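Local coordinates for protein putative HAD-hydrolase YfnB (Bacillus subtilis, PDB 3ED5) that is a putative hydrolase of the HAD-like superfamily, possibly with 5'-nucleotidase activity, although its true substrate is not established, at residues Lys49-Asn52 and Gln53-Arg57; His102-Ile105 and Asp106-Asp110; Asn165-Phe168 and Glu169-Gln173. All coordinates share one frame; numbering follows the deposited sequence.

Interaction 1 of 3, residues Lys49-Asn52 and Gln53-Arg57; sequences KTIN and QGLWR. With FMT (formic acid), chain E.
The N52 side chain turns its two amide ends to different partners: OD1 faces W56 one helical turn on, while ND2 grips a formic acid molecule, probably left from the crystallisation liquor. Both residues lie on helix 42-60 of the helical cap inserted into the HAD fold, where i to i+4 backbone bonds run unbroken; W56 N reaches N52 O at 2.9 Å with a nearly straight N-H...O angle of 172°. With CG of N52 anti to the backbone N (chi1 -175°), the amide swings alongside the indole, its plane turned 80° from the ring. OD1 comes in at the pyrrole edge, near the ring plane, 3.0 Å from W56 NE1. R73 on helix 66-80 gives OD1 a hydrogen bond. On the other branch, N52 ND2 donates to formic acid O1 at 2.8 Å. The second oxygen of the molecule, O2, sits 2.9 Å from K49 O, the carbonyl that accepts the Q53 amide. The aliphatic start of K49 runs alongside the molecule at van der Waals distance, CB 3.9 Å from O2 and CG 4.0 Å from O1. A neighbouring face of the helix is apolar: I51 and L55 lie side by side and point the same way, with I51 CG2 3.8 Å from L55 CD1. R73 touches both L55 and W56, and R66 and V69 also touch the indole, joining this helix to helix 66-80. The indole lies about 9 Å from the side chain of D13, the nucleophile by similarity, and another formic acid sits beside it. Because R73 holds OD1, the flip of the N52 amide is probably fixed, with ND2 as the donor facing formic acid O1.

Interaction 2 of 3, residues His102-Ile105 and Asp106-Asp110; sequences HQLI and DGAFD
A type II beta turn from I105 to A108 swings the chain from the loop after helix 87-98 into helix 108-116 of the HAD core domain, closed by A108 N donating to I105 O at 2.9 Å. The N-H points well at its acceptor (160°), but the donor stands above the carbonyl plane. G107 takes the positive phi (77°) expected at the third position of such a turn and is also the N-cap residue of the helix. Across the turn, the CB atoms of I105 and A108 approach to 4.2 Å, and both side chains touch L223; A108, last residue of the turn and first of the helix, is buried. L104 lies on another side of the junction. Its two methyls divide their partners: CD1 meets F109 CB at 4.0 Å, while CD2 faces A108 CB at the longer distance of 4.3 Å. A chi1 of -173° sends the F109 ring away from its own backbone N and onward from the CB contact to F144, which it meets edge-to-face. L104 also packs on L19 and L141, and backbone hydrogen bonds between Q103 and D20 and between I105 and I18 tie the incoming loop to the segment following the nucleophile-bearing strand 9-12. At the outer side of the turn, one water bridges backbone and side chain, donating hydrogen bonds to L104 O at 2.8 Å and to D106 OD1 at 2.9 Å.

Interaction 3 of 3, residues Asn165-Phe168 and Glu169-Gln173; sequences NYVF and ERIPQ. With FMT (formic acid), chain K.
R170 folds back over Y166 and lays its guanidinium flat on the phenol ring, a cation-pi stack at the C-terminal end of helix 161-169 in the Rossmann-like HAD core. The planes are 3° apart and R170 CZ lies 3.5 Å from the ring centroid, displaced toward the CE1 side, while NE sits over Y166 CZ. R170 CD adds a CH-pi contact over the same face. The guanidinium is fixed in rotation by its own edge: NH2 donates to Y166 O at 2.8 Å, with the oxygen close to the guanidinium plane. Thus one residue supplies both the face beneath the cation and the carbonyl that anchors it. The R170 chain, extended from CG to NE, carries NE across the ring, and the bend at chi4 (82°) lays the guanidinium flat on it. A formic acid molecule, probably from the crystallisation liquor, lies at the guanidinium edge and takes a long, weak bond from NH2 to its O1.

The backbone behind the stack is a helix coming to its end. E169 N still reaches N165 O, but R170 N turns to V167 O, from above that carbonyl plane, and I171 N makes only a weak bond to F168 O. On the inward side, V167 and I171 lie alongside each other, pointing the same way, and pack on F149 of strand 147-150; F168 stacks on F174. Two waters bridge polar atoms at the helix end. One donates to N165 O and E169 OE2; the other joins F168 O to I171 O, donating at 2.7 Å to each.

The three local contacts follow one another along the HAD hydrolase region of the chain. Interaction 1 lies wholly on helix 42-60 in the cap, whereas interactions 2 and 3 mark the beginning of helix 108-116 and the end of helix 161-169, two helices that accompany the parallel six-stranded sheet of the core. Their centres are 25 to 30 Å apart and none touches another; interactions 1 and 2 lie on opposite sides of the chain's centre. W56 of interaction 1 and I105 of interaction 2 each come within about 9 Å of the D13 side chain, the nucleophile by similarity, one from the cap and one from the core, consistent with an active site between the two, as in HAD relatives.

Interaction 1 of 3, residues Lys49-Asn52 and Gln53-Arg57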
loop_
_atom_site.group_PDB
_atom_site.type_symbol
_atom_site.label_atom_id
_atom_site.label_comp_id
_atom_site.label_asym_id
_atom_site.label_seq_id
_atom_site.Cartn_x
_atom_site.Cartn_y
_atom_site.Cartn_z
ATOM N N LYS A 49 10.604 -10.221 7.066
ATOM C CA LYS A 49 10.371 -9.368 5.890
ATOM C C LYS A 49 10.412 -10.164 4.581
ATOM O O LYS A 49 9.562 -9.931 3.712
ATOM C CB LYS A 49 11.317 -8.166 5.869
ATOM C CG LYS A 49 11.045 -7.176 7.027
ATOM C CD LYS A 49 11.759 -5.852 6.788
ATOM C CE LYS A 49 11.474 -4.819 7.877
ATOM N NZ LYS A 49 12.550 -4.784 8.919
ATOM N N THR A 50 11.327 -11.132 4.468
ATOM C CA THR A 50 11.439 -11.916 3.249
ATOM C C THR A 50 10.218 -12.837 3.085
ATOM O O THR A 50 9.648 -12.948 1.975
ATOM C CB THR A 50 12.758 -12.748 3.214
ATOM O OG1 THR A 50 13.886 -11.859 3.381
ATOM C CG2 THR A 50 12.887 -13.495 1.877
ATOM N N ILE A 51 9.856 -13.504 4.186
ATOM C CA ILE A 51 8.684 -14.386 4.196
ATOM C C ILE A 51 7.424 -13.589 3.852
ATOM O O ILE A 51 6.657 -14.001 2.975
ATOM C CB ILE A 51 8.491 -15.041 5.542
ATOM C CG1 ILE A 51 9.569 -16.125 5.695
ATOM C CG2 ILE A 51 7.116 -15.714 5.671
ATOM C CD1 ILE A 51 9.817 -16.620 7.187
ATOM N N ASN A 52 7.237 -12.467 4.540
ATOM C CA ASN A 52 6.039 -11.656 4.363
ATOM C C ASN A 52 5.964 -11.183 2.913
ATOM O O ASN A 52 4.885 -11.276 2.271
ATOM C CB ASN A 52 6.026 -10.480 5.338
ATOM C CG ASN A 52 4.738 -9.683 5.267
ATOM O OD1 ASN A 52 3.650 -10.242 5.379
ATOM N ND2 ASN A 52 4.859 -8.366 5.082
ATOM N N GLN A 53 7.102 -10.734 2.379
ATOM C CA GLN A 53 7.152 -10.268 0.967
ATOM C C GLN A 53 6.756 -11.392 -0.009
ATOM O O GLN A 53 5.951 -11.164 -0.910
ATOM C CB GLN A 53 8.526 -9.653 0.603
ATOM C CG GLN A 53 8.786 -9.370 -0.903
ATOM C CD GLN A 53 7.935 -8.242 -1.483
ATOM O OE1 GLN A 53 7.349 -7.443 -0.739
ATOM N NE2 GLN A 53 7.860 -8.168 -2.834
ATOM N N GLY A 54 7.294 -12.595 0.181
ATOM C CA GLY A 54 6.980 -13.724 -0.689
ATOM C C GLY A 54 5.512 -14.119 -0.639
ATOM O O GLY A 54 4.953 -14.510 -1.648
ATOM N N LEU A 55 4.906 -14.057 0.550
ATOM C CA LEU A 55 3.503 -14.441 0.699
ATOM C C LEU A 55 2.620 -13.367 0.040
ATOM O O LEU A 55 1.718 -13.712 -0.721
ATOM C CB LEU A 55 3.129 -14.637 2.177
ATOM C CG LEU A 55 3.894 -15.746 2.930
ATOM C CD1 LEU A 55 3.568 -15.642 4.416
ATOM C CD2 LEU A 55 3.520 -17.123 2.392
ATOM N N TRP A 56 2.907 -12.087 0.284
ATOM C CA TRP A 56 2.100 -11.029 -0.392
ATOM C C TRP A 56 2.256 -11.127 -1.901
ATOM O O TRP A 56 1.279 -10.938 -2.644
ATOM C CB TRP A 56 2.410 -9.594 0.100
ATOM C CG TRP A 56 1.790 -9.303 1.408
ATOM C CD1 TRP A 56 2.327 -9.629 2.671
ATOM C CD2 TRP A 56 0.507 -8.722 1.662
ATOM N NE1 TRP A 56 1.450 -9.239 3.660
ATOM C CE2 TRP A 56 0.334 -8.678 3.069
ATOM C CE3 TRP A 56 -0.497 -8.146 0.831
ATOM C CZ2 TRP A 56 -0.804 -8.132 3.677
ATOM C CZ3 TRP A 56 -1.652 -7.613 1.447
ATOM C CH2 TRP A 56 -1.799 -7.614 2.860
ATOM N N ARG A 57 3.459 -11.424 -2.383
ATOM C CA ARG A 57 3.616 -11.599 -3.832
ATOM C C ARG A 57 2.748 -12.744 -4.345
ATOM O O ARG A 57 2.117 -12.620 -5.399
ATOM C CB ARG A 57 5.078 -11.836 -4.262
ATOM C CG ARG A 57 5.906 -10.546 -4.209
ATOM C CD ARG A 57 5.477 -9.546 -5.330
ATOM N NE ARG A 57 5.773 -10.131 -6.630
ATOM C CZ ARG A 57 4.894 -10.336 -7.603
ATOM N NH1 ARG A 57 3.622 -9.968 -7.477
ATOM N NH2 ARG A 57 5.307 -10.897 -8.730
HETATM C C FMT E . 7.732 -6.686 4.710
HETATM O O1 FMT E . 7.233 -7.037 5.772
HETATM O O2 FMT E . 8.045 -7.459 3.807
#

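Interaction 2 of 3, residues His102-Ile105 and Asp106-Asp110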
loop_
_atom_site.group_PDB
_atom_site.type_symbol
_atom_site.label_atom_id
_atom_site.label_comp_id
_atom_site.label_asym_id
_atom_site.label_seq_id
_atom_site.Cartn_x
_atom_site.Cartn_y
_atom_site.Cartn_z
ATOM N N HIS A 102 -0.395 5.111 12.422
ATOM C CA HIS A 102 -0.910 5.923 11.285
ATOM C C HIS A 102 0.063 7.049 10.974
ATOM O O HIS A 102 -0.340 8.148 10.606
ATOM C CB HIS A 102 -2.319 6.483 11.572
ATOM C CG HIS A 102 -2.482 7.014 12.958
ATOM N ND1 HIS A 102 -2.216 8.322 13.304
ATOM C CD2 HIS A 102 -2.838 6.384 14.104
ATOM C CE1 HIS A 102 -2.389 8.470 14.606
ATOM N NE2 HIS A 102 -2.783 7.312 15.108
ATOM N N GLN A 103 1.359 6.774 11.176
ATOM C CA GLN A 103 2.436 7.684 10.794
ATOM C C GLN A 103 2.307 8.058 9.313
ATOM O O GLN A 103 1.935 7.215 8.492
ATOM C CB GLN A 103 3.798 6.992 11.039
ATOM C CG GLN A 103 3.969 6.492 12.488
ATOM C CD GLN A 103 3.548 5.030 12.701
ATOM O OE1 GLN A 103 2.728 4.487 11.966
ATOM N NE2 GLN A 103 4.145 4.386 13.708
ATOM N N LEU A 104 2.616 9.320 8.993
ATOM C CA LEU A 104 2.514 9.820 7.609
ATOM C C LEU A 104 3.867 9.796 6.917
ATOM O O LEU A 104 4.914 9.972 7.555
ATOM C CB LEU A 104 2.006 11.276 7.611
ATOM C CG LEU A 104 0.528 11.470 7.975
ATOM C CD1 LEU A 104 0.241 12.900 8.438
ATOM C CD2 LEU A 104 -0.364 11.091 6.812
ATOM N N ILE A 105 3.840 9.569 5.606
ATOM C CA ILE A 105 4.992 9.885 4.758
ATOM C C ILE A 105 5.231 11.390 4.791
ATOM O O ILE A 105 4.263 12.170 4.841
ATOM C CB ILE A 105 4.750 9.397 3.317
ATOM C CG1 ILE A 105 4.636 7.853 3.290
ATOM C CG2 ILE A 105 5.849 9.907 2.371
ATOM C CD1 ILE A 105 6.002 7.116 3.531
ATOM N N ASP A 106 6.504 11.798 4.737
ATOM C CA ASP A 106 6.891 13.209 4.723
ATOM C C ASP A 106 6.113 14.008 3.677
ATOM O O ASP A 106 6.084 13.629 2.501
ATOM C CB ASP A 106 8.397 13.344 4.454
ATOM C CG ASP A 106 9.241 12.984 5.661
ATOM O OD1 ASP A 106 8.698 12.920 6.795
ATOM O OD2 ASP A 106 10.467 12.757 5.477
ATOM N N GLY A 107 5.446 15.066 4.148
ATOM C CA GLY A 107 4.674 15.946 3.258
ATOM C C GLY A 107 3.324 15.425 2.791
ATOM O O GLY A 107 2.637 16.151 2.047
ATOM N N ALA A 108 2.929 14.202 3.192
ATOM C CA ALA A 108 1.684 13.599 2.664
ATOM C C ALA A 108 0.437 14.408 2.990
ATOM O O ALA A 108 -0.429 14.588 2.114
ATOM C CB ALA A 108 1.514 12.118 3.123
ATOM N N PHE A 109 0.320 14.912 4.218
ATOM C CA PHE A 109 -0.923 15.624 4.580
ATOM C C PHE A 109 -1.070 16.903 3.743
ATOM O O PHE A 109 -2.143 17.160 3.163
ATOM C CB PHE A 109 -1.014 15.931 6.078
ATOM C CG PHE A 109 -2.327 16.494 6.487
ATOM C CD1 PHE A 109 -3.329 15.648 6.958
ATOM C CD2 PHE A 109 -2.584 17.869 6.381
ATOM C CE1 PHE A 109 -4.577 16.145 7.339
ATOM C CE2 PHE A 109 -3.839 18.375 6.747
ATOM C CZ PHE A 109 -4.825 17.502 7.244
ATOM N N ASP A 110 -0.006 17.697 3.683
ATOM C CA ASP A 110 -0.067 18.955 2.924
ATOM C C ASP A 110 -0.305 18.685 1.425
ATOM O O ASP A 110 -1.097 19.410 0.766
ATOM C CB ASP A 110 1.195 19.783 3.138
ATOM C CG ASP A 110 1.316 20.312 4.562
ATOM O OD1 ASP A 110 0.302 20.327 5.318
ATOM O OD2 ASP A 110 2.442 20.711 4.934
HETATM O O HOH W 1 6.243 12.381 8.226
#

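Interaction 3 of 3, residues Asn165-Phe168 and Glu169-Gln173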
loop_
_atom_site.group_PDB
_atom_site.type_symbol
_atom_site.label_atom_id
_atom_site.label_comp_id
_atom_site.label_asym_id
_atom_site.label_seq_id
_atom_site.Cartn_x
_atom_site.Cartn_y
_atom_site.Cartn_z
ATOM N N ASN A 165 -10.726 -2.942 -13.302
ATOM C CA ASN A 165 -12.047 -2.820 -13.966
ATOM C C ASN A 165 -13.097 -2.407 -12.956
ATOM O O ASN A 165 -13.990 -1.594 -13.241
ATOM C CB ASN A 165 -12.524 -4.140 -14.583
ATOM C CG ASN A 165 -11.713 -4.576 -15.781
ATOM O OD1 ASN A 165 -10.951 -3.793 -16.377
ATOM N ND2 ASN A 165 -11.879 -5.839 -16.156
ATOM N N TYR A 166 -13.022 -3.028 -11.777
ATOM C CA TYR A 166 -13.945 -2.764 -10.695
ATOM C C TYR A 166 -13.902 -1.286 -10.268
ATOM O O TYR A 166 -14.959 -0.624 -10.130
ATOM C CB TYR A 166 -13.600 -3.696 -9.498
ATOM C CG TYR A 166 -14.480 -3.486 -8.288
ATOM C CD1 TYR A 166 -15.509 -4.383 -7.987
ATOM C CD2 TYR A 166 -14.249 -2.417 -7.411
ATOM C CE1 TYR A 166 -16.325 -4.178 -6.854
ATOM C CE2 TYR A 166 -15.046 -2.207 -6.305
ATOM C CZ TYR A 166 -16.070 -3.082 -6.032
ATOM O OH TYR A 166 -16.851 -2.860 -4.915
ATOM N N VAL A 167 -12.683 -0.774 -10.109
ATOM C CA VAL A 167 -12.451 0.631 -9.739
ATOM C C VAL A 167 -12.992 1.556 -10.838
ATOM O O VAL A 167 -13.717 2.525 -10.549
ATOM C CB VAL A 167 -10.969 0.904 -9.585
ATOM C CG1 VAL A 167 -10.673 2.418 -9.363
ATOM C CG2 VAL A 167 -10.434 0.074 -8.401
ATOM N N PHE A 168 -12.626 1.257 -12.071
ATOM C CA PHE A 168 -13.029 2.156 -13.200
ATOM C C PHE A 168 -14.537 2.272 -13.370
ATOM O O PHE A 168 -15.052 3.350 -13.701
ATOM C CB PHE A 168 -12.389 1.717 -14.520
ATOM C CG PHE A 168 -10.879 1.697 -14.500
ATOM C CD1 PHE A 168 -10.157 2.340 -13.493
ATOM C CD2 PHE A 168 -10.190 1.043 -15.524
ATOM C CE1 PHE A 168 -8.757 2.345 -13.496
ATOM C CE2 PHE A 168 -8.780 1.029 -15.542
ATOM C CZ PHE A 168 -8.066 1.677 -14.516
ATOM N N GLU A 169 -15.248 1.166 -13.147
ATOM C CA GLU A 169 -16.706 1.174 -13.282
ATOM C C GLU A 169 -17.343 2.073 -12.220
ATOM O O GLU A 169 -18.470 2.466 -12.341
ATOM C CB GLU A 169 -17.246 -0.256 -13.167
ATOM C CG GLU A 169 -16.952 -1.147 -14.364
ATOM C CD GLU A 169 -17.515 -0.602 -15.695
ATOM O OE1 GLU A 169 -18.728 -0.315 -15.779
ATOM O OE2 GLU A 169 -16.727 -0.449 -16.665
ATOM N N ARG A 170 -16.604 2.377 -11.155
ATOM C CA ARG A 170 -17.140 3.108 -10.011
ATOM C C ARG A 170 -16.621 4.552 -9.894
ATOM O O ARG A 170 -16.894 5.232 -8.903
ATOM C CB ARG A 170 -16.885 2.296 -8.729
ATOM C CG ARG A 170 -17.821 1.091 -8.654
ATOM C CD ARG A 170 -17.236 -0.013 -7.729
ATOM N NE ARG A 170 -18.150 -1.159 -7.726
ATOM C CZ ARG A 170 -18.183 -2.091 -8.669
ATOM N NH1 ARG A 170 -19.066 -3.086 -8.585
ATOM N NH2 ARG A 170 -17.346 -2.035 -9.707
ATOM N N ILE A 171 -15.931 5.046 -10.924
ATOM C CA ILE A 171 -15.483 6.454 -10.956
ATOM C C ILE A 171 -16.314 7.144 -12.035
ATOM O O ILE A 171 -16.225 6.745 -13.181
ATOM C CB ILE A 171 -13.987 6.580 -11.295
ATOM C CG1 ILE A 171 -13.109 5.913 -10.188
ATOM C CG2 ILE A 171 -13.576 8.048 -11.462
ATOM C CD1 ILE A 171 -11.604 5.851 -10.578
ATOM N N PRO A 172 -17.134 8.141 -11.653
ATOM C CA PRO A 172 -18.044 8.813 -12.605
ATOM C C PRO A 172 -17.227 9.482 -13.714
ATOM O O PRO A 172 -16.227 10.144 -13.410
ATOM C CB PRO A 172 -18.730 9.867 -11.728
ATOM C CG PRO A 172 -18.498 9.414 -10.301
ATOM C CD PRO A 172 -17.161 8.800 -10.331
ATOM N N GLN A 173 -17.627 9.264 -14.978
ATOM C CA GLN A 173 -16.934 9.858 -16.132
ATOM C C GLN A 173 -15.450 9.469 -16.192
ATOM O O GLN A 173 -14.588 10.278 -16.575
ATOM C CB GLN A 173 -17.082 11.389 -16.122
ATOM C CG GLN A 173 -18.524 11.886 -16.215
ATOM C CD GLN A 173 -19.054 11.859 -17.628
ATOM O OE1 GLN A 173 -19.526 10.828 -18.104
ATOM N NE2 GLN A 173 -18.986 12.996 -18.308
HETATM C C FMT K . -17.289 -5.324 -11.656
HETATM O O1 FMT K . -17.118 -4.249 -12.253
HETATM O O2 FMT K . -18.269 -5.595 -10.943
HETATM O O HOH W 2 -14.418 -1.491 -16.042
HETATM O O HOH W 3 -17.078 4.709 -14.803
#